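Local structure of CLIP-associating protein (Drosophila melanogaster, 4G3A) at residues D30-T33 against F34-D38; A66-S69 against L70-F73. The protein tracks microtubule plus ends and stabilises dynamic microtubules, supporting mitotic spindle formation and kinetochore attachment. All blocks are in the same frame, centred on the assembly; numbering follows the deposited sequence.

Overall arrangement
Both contacts are short runs of about two turns near the N-terminal end of this all-helical TOG-like domain, a row of paired helices of the HEAT type. Contact 1 comes first along the chain and forms the C-terminal end of helix 21-36 and the first residues beyond it; contact 2 follows in helix 63-80, within the HEAT 1 repeat. Their centres lie about 11 Å apart and the two helices pack directly: Val32 CG2 of contact 1 sits 3.4 Å from Lys68 O and 4.0 Å from Glu71 CB of contact 2. Contact 2 is the more buried of the two. Through these side chains helix 21-36 packs on helix 63-80 at the start of the domain.

Contact 1 of 2, residues D30-T33 against F34-D38; sequences DLVT and FLSDD
Phe34 settles onto the turn before it through its backbone and CB. Its N donates to Asp30 O at 2.7 Å, and its CB rests on the carbonyl oxygens of Asp30 and Leu31, 3.3 Å from Asp30 O. With CG anti to the backbone N (chi1 179°), the ring swings away from residues 30-33, and Leu35 CD2 meets its edge in the ring plane. Leu31 contributes in two ways. Its O accepts a nearly straight bond from Leu35 N at 2.9 Å, and its side chain runs beside that of Leu35, both pointing the same way into the hydrophobic interior. Thr33 lies on the exposed side, where OG1, beside the backbone N (chi1 -66°), turns back along the helix to bond Glu29 O. Its carbonyl oxygen marks where the helix runs out, taking two weak bonds, from Ser36 N at 3.2 Å and from Asp37 N at 3.4 Å. One residue earlier, Val32 O receives both Ser36 N, at 2.9 Å, and Ser36 OG, at 2.7 Å. The amide approaches almost head-on, while the hydroxyl comes from above the carbonyl plane, 45° out of it, tying the serine side chain to its own helix. Asp37 is the first residue to leave helical geometry; its OD1 bonds Thr39 N in an Asx turn, and Asn40 ND2 and Arg79 NE take up the carbonyls of Phe34 and Leu35. This helix end of the HEAT-type TOG-like domain is wedged between three others: Leu9 and Phe12 of helix 9-18 pack on Phe34, Leu35, Leu31 and Asp30, Leu54 and Trp57 of helix 47-58 meet Leu31, and Glu71, Glu75 and Leu76 of helix 63-80 line the side of Val32, Leu35 and Ser36.

Contact 2 of 2, residues A66-S69 against L70-F73; sequences AQKS and LEAF
Glu71 reaches back along its helix to lie between Gln67 and Lys68, and its OE1 is the meeting point. The lysine chain runs alongside the glutamate in the same direction, bending so that Lys68 NZ comes within 3.3 Å of Glu71 OE1 in a weakly hydrogen-bonded salt bridge, with Lys68 CE 3.5 Å from Glu71 OE2. Gln67 slants across the glutamate instead, amide and carboxylate planes 41° apart; Gln67 NE2 gives Glu71 OE1 a weak bond of 3.3 Å, while Gln67 OE1 is held by Thr105 OG1. One carboxylate oxygen thus collects two weak donors, which probably steadies its negative charge. In this HEAT 1 helix, 63-80, Lys68 and Glu71 also meet helix 21-36; Ser69, Leu70 and Phe73 meet helix 47-58, as in the paired-helix packing of HEAT repeats, and Leu70 and Phe73 also helices 88-98 and 104-119. Ser69 OG, with chi1 at 73°, folds back onto Ala66 O at 2.5 Å, sharing that oxygen with Leu70 N at 3.0 Å. Phe73 N bonds Ser69 O at 2.7 Å, and its ring lies oblique to the same oxygen, CD2 3.2 Å from Ser69 O, and packs on Ile51, Leu54, Val91 and Leu113.

Contact 1 of 2, residues D30-T33 against F34-D38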
loop_
_atom_site.group_PDB
_atom_site.type_symbol
_atom_site.label_atom_id
_atom_site.label_comp_id
_atom_site.label_asym_id
_atom_site.label_seq_id
_atom_site.Cartn_x
_atom_site.Cartn_y
_atom_site.Cartn_z
ATOM N N ASP A 30 -21.606 -7.512 3.446
ATOM C CA ASP A 30 -22.278 -8.191 2.347
ATOM C C ASP A 30 -21.757 -7.746 0.990
ATOM O O ASP A 30 -21.608 -8.562 0.083
ATOM C CB ASP A 30 -23.787 -7.982 2.431
ATOM C CG ASP A 30 -24.398 -8.663 3.636
ATOM O OD1 ASP A 30 -23.813 -9.666 4.105
ATOM O OD2 ASP A 30 -25.460 -8.197 4.110
ATOM N N LEU A 31 -21.482 -6.451 0.856
ATOM C CA LEU A 31 -20.878 -5.919 -0.363
ATOM C C LEU A 31 -19.597 -6.691 -0.684
ATOM O O LEU A 31 -19.427 -7.201 -1.795
ATOM C CB LEU A 31 -20.579 -4.421 -0.210
ATOM C CG LEU A 31 -20.395 -3.541 -1.458
ATOM C CD1 LEU A 31 -19.717 -2.227 -1.111
ATOM C CD2 LEU A 31 -19.585 -4.243 -2.479
ATOM N N VAL A 32 -18.698 -6.783 0.289
ATOM C CA VAL A 32 -17.458 -7.531 0.092
ATOM C C VAL A 32 -17.735 -8.992 -0.296
ATOM O O VAL A 32 -17.166 -9.513 -1.256
ATOM C CB VAL A 32 -16.548 -7.467 1.333
ATOM C CG1 VAL A 32 -15.336 -8.361 1.139
ATOM C CG2 VAL A 32 -16.116 -6.033 1.600
ATOM N N THR A 33 -18.628 -9.646 0.440
ATOM C CA THR A 33 -19.013 -11.013 0.113
ATOM C C THR A 33 -19.499 -11.115 -1.327
ATOM O O THR A 33 -19.107 -12.017 -2.066
ATOM C CB THR A 33 -20.117 -11.520 1.045
ATOM O OG1 THR A 33 -19.599 -11.633 2.376
ATOM C CG2 THR A 33 -20.623 -12.880 0.583
ATOM N N PHE A 34 -20.351 -10.178 -1.719
ATOM C CA PHE A 34 -20.922 -10.163 -3.060
ATOM C C PHE A 34 -19.833 -10.075 -4.123
ATOM O O PHE A 34 -19.788 -10.887 -5.044
ATOM C CB PHE A 34 -21.888 -8.981 -3.203
ATOM C CG PHE A 34 -22.517 -8.873 -4.562
ATOM C CD1 PHE A 34 -23.749 -9.460 -4.817
ATOM C CD2 PHE A 34 -21.881 -8.184 -5.584
ATOM C CE1 PHE A 34 -24.337 -9.364 -6.071
ATOM C CE2 PHE A 34 -22.460 -8.083 -6.841
ATOM C CZ PHE A 34 -23.694 -8.670 -7.081
ATOM N N LEU A 35 -18.958 -9.079 -3.990
ATOM C CA LEU A 35 -17.890 -8.852 -4.959
ATOM C C LEU A 35 -16.862 -9.980 -4.970
ATOM O O LEU A 35 -16.176 -10.194 -5.973
ATOM C CB LEU A 35 -17.182 -7.523 -4.664
ATOM C CG LEU A 35 -18.026 -6.257 -4.825
ATOM C CD1 LEU A 35 -17.215 -5.041 -4.434
ATOM C CD2 LEU A 35 -18.534 -6.119 -6.245
ATOM N N SER A 36 -16.739 -10.692 -3.852
ATOM C CA SER A 36 -15.740 -11.754 -3.750
ATOM C C SER A 36 -16.115 -12.987 -4.574
ATOM O O SER A 36 -15.248 -13.718 -5.054
ATOM C CB SER A 36 -15.523 -12.141 -2.289
ATOM O OG SER A 36 -14.987 -11.049 -1.560
ATOM N N ASP A 37 -17.412 -13.204 -4.740
ATOM C CA ASP A 37 -17.911 -14.372 -5.455
ATOM C C ASP A 37 -17.941 -14.101 -6.962
ATOM O O ASP A 37 -18.736 -13.293 -7.437
ATOM C CB ASP A 37 -19.313 -14.711 -4.939
ATOM C CG ASP A 37 -19.829 -16.041 -5.457
ATOM O OD1 ASP A 37 -19.249 -16.573 -6.425
ATOM O OD2 ASP A 37 -20.823 -16.549 -4.896
ATOM N N ASP A 38 -17.078 -14.774 -7.719
ATOM C CA ASP A 38 -17.023 -14.517 -9.159
ATOM C C ASP A 38 -18.242 -15.052 -9.923
ATOM O O ASP A 38 -18.299 -14.950 -11.149
ATOM C CB ASP A 38 -15.707 -15.003 -9.790
ATOM C CG ASP A 38 -15.676 -16.501 -10.020
ATOM O OD1 ASP A 38 -16.223 -17.252 -9.187
ATOM O OD2 ASP A 38 -15.089 -16.928 -11.036
#

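Contact 2 of 2, residues A66-S69 against L70-F73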
loop_
_atom_site.group_PDB
_atom_site.type_symbol
_atom_site.label_atom_id
_atom_site.label_comp_id
_atom_site.label_asym_id
_atom_site.label_seq_id
_atom_site.Cartn_x
_atom_site.Cartn_y
_atom_site.Cartn_z
ATOM N N ALA A 66 -14.348 1.320 7.184
ATOM C CA ALA A 66 -13.210 1.737 6.375
ATOM C C ALA A 66 -12.479 0.508 5.845
ATOM O O ALA A 66 -12.136 0.425 4.664
ATOM C CB ALA A 66 -12.273 2.600 7.191
ATOM N N GLN A 67 -12.247 -0.452 6.725
ATOM C CA GLN A 67 -11.533 -1.658 6.341
ATOM C C GLN A 67 -12.281 -2.410 5.249
ATOM O O GLN A 67 -11.676 -2.909 4.304
ATOM C CB GLN A 67 -11.311 -2.558 7.551
ATOM C CG GLN A 67 -10.696 -3.894 7.214
ATOM C CD GLN A 67 -10.260 -4.639 8.450
ATOM O OE1 GLN A 67 -9.900 -4.027 9.455
ATOM N NE2 GLN A 67 -10.288 -5.969 8.387
ATOM N N LYS A 68 -13.604 -2.486 5.385
ATOM C CA LYS A 68 -14.425 -3.189 4.409
ATOM C C LYS A 68 -14.416 -2.475 3.068
ATOM O O LYS A 68 -14.405 -3.122 2.026
ATOM C CB LYS A 68 -15.858 -3.358 4.921
ATOM C CG LYS A 68 -15.986 -4.251 6.143
ATOM C CD LYS A 68 -16.296 -5.692 5.770
ATOM C CE LYS A 68 -15.105 -6.595 6.019
ATOM N NZ LYS A 68 -14.430 -6.279 7.316
ATOM N N SER A 69 -14.418 -1.143 3.091
ATOM C CA SER A 69 -14.282 -0.383 1.856
ATOM C C SER A 69 -12.955 -0.694 1.141
ATOM O O SER A 69 -12.921 -0.810 -0.085
ATOM C CB SER A 69 -14.411 1.115 2.119
ATOM O OG SER A 69 -13.255 1.620 2.757
ATOM N N LEU A 70 -11.874 -0.835 1.906
ATOM C CA LEU A 70 -10.575 -1.242 1.344
ATOM C C LEU A 70 -10.679 -2.630 0.708
ATOM O O LEU A 70 -10.251 -2.849 -0.421
ATOM C CB LEU A 70 -9.496 -1.259 2.428
ATOM C CG LEU A 70 -9.054 0.086 3.008
ATOM C CD1 LEU A 70 -8.255 -0.119 4.279
ATOM C CD2 LEU A 70 -8.245 0.873 1.983
ATOM N N GLU A 71 -11.267 -3.563 1.444
ATOM C CA GLU A 71 -11.548 -4.888 0.910
ATOM C C GLU A 71 -12.453 -4.814 -0.322
ATOM O O GLU A 71 -12.273 -5.568 -1.280
ATOM C CB GLU A 71 -12.181 -5.762 1.995
ATOM C CG GLU A 71 -11.221 -6.086 3.143
ATOM C CD GLU A 71 -11.874 -6.883 4.267
ATOM O OE1 GLU A 71 -11.734 -6.475 5.436
ATOM O OE2 GLU A 71 -12.526 -7.910 3.987
ATOM N N ALA A 72 -13.413 -3.893 -0.303
ATOM C CA ALA A 72 -14.317 -3.738 -1.435
ATOM C C ALA A 72 -13.533 -3.241 -2.633
ATOM O O ALA A 72 -13.724 -3.724 -3.751
ATOM C CB ALA A 72 -15.448 -2.777 -1.103
ATOM N N PHE A 73 -12.653 -2.269 -2.399
ATOM C CA PHE A 73 -11.830 -1.751 -3.474
ATOM C C PHE A 73 -10.934 -2.872 -4.006
ATOM O O PHE A 73 -10.750 -3.005 -5.210
ATOM C CB PHE A 73 -11.010 -0.533 -3.015
ATOM C CG PHE A 73 -11.782 0.774 -3.032
ATOM C CD1 PHE A 73 -12.436 1.196 -4.181
ATOM C CD2 PHE A 73 -11.823 1.590 -1.912
ATOM C CE1 PHE A 73 -13.139 2.398 -4.210
ATOM C CE2 PHE A 73 -12.530 2.796 -1.928
ATOM C CZ PHE A 73 -13.189 3.199 -3.078
#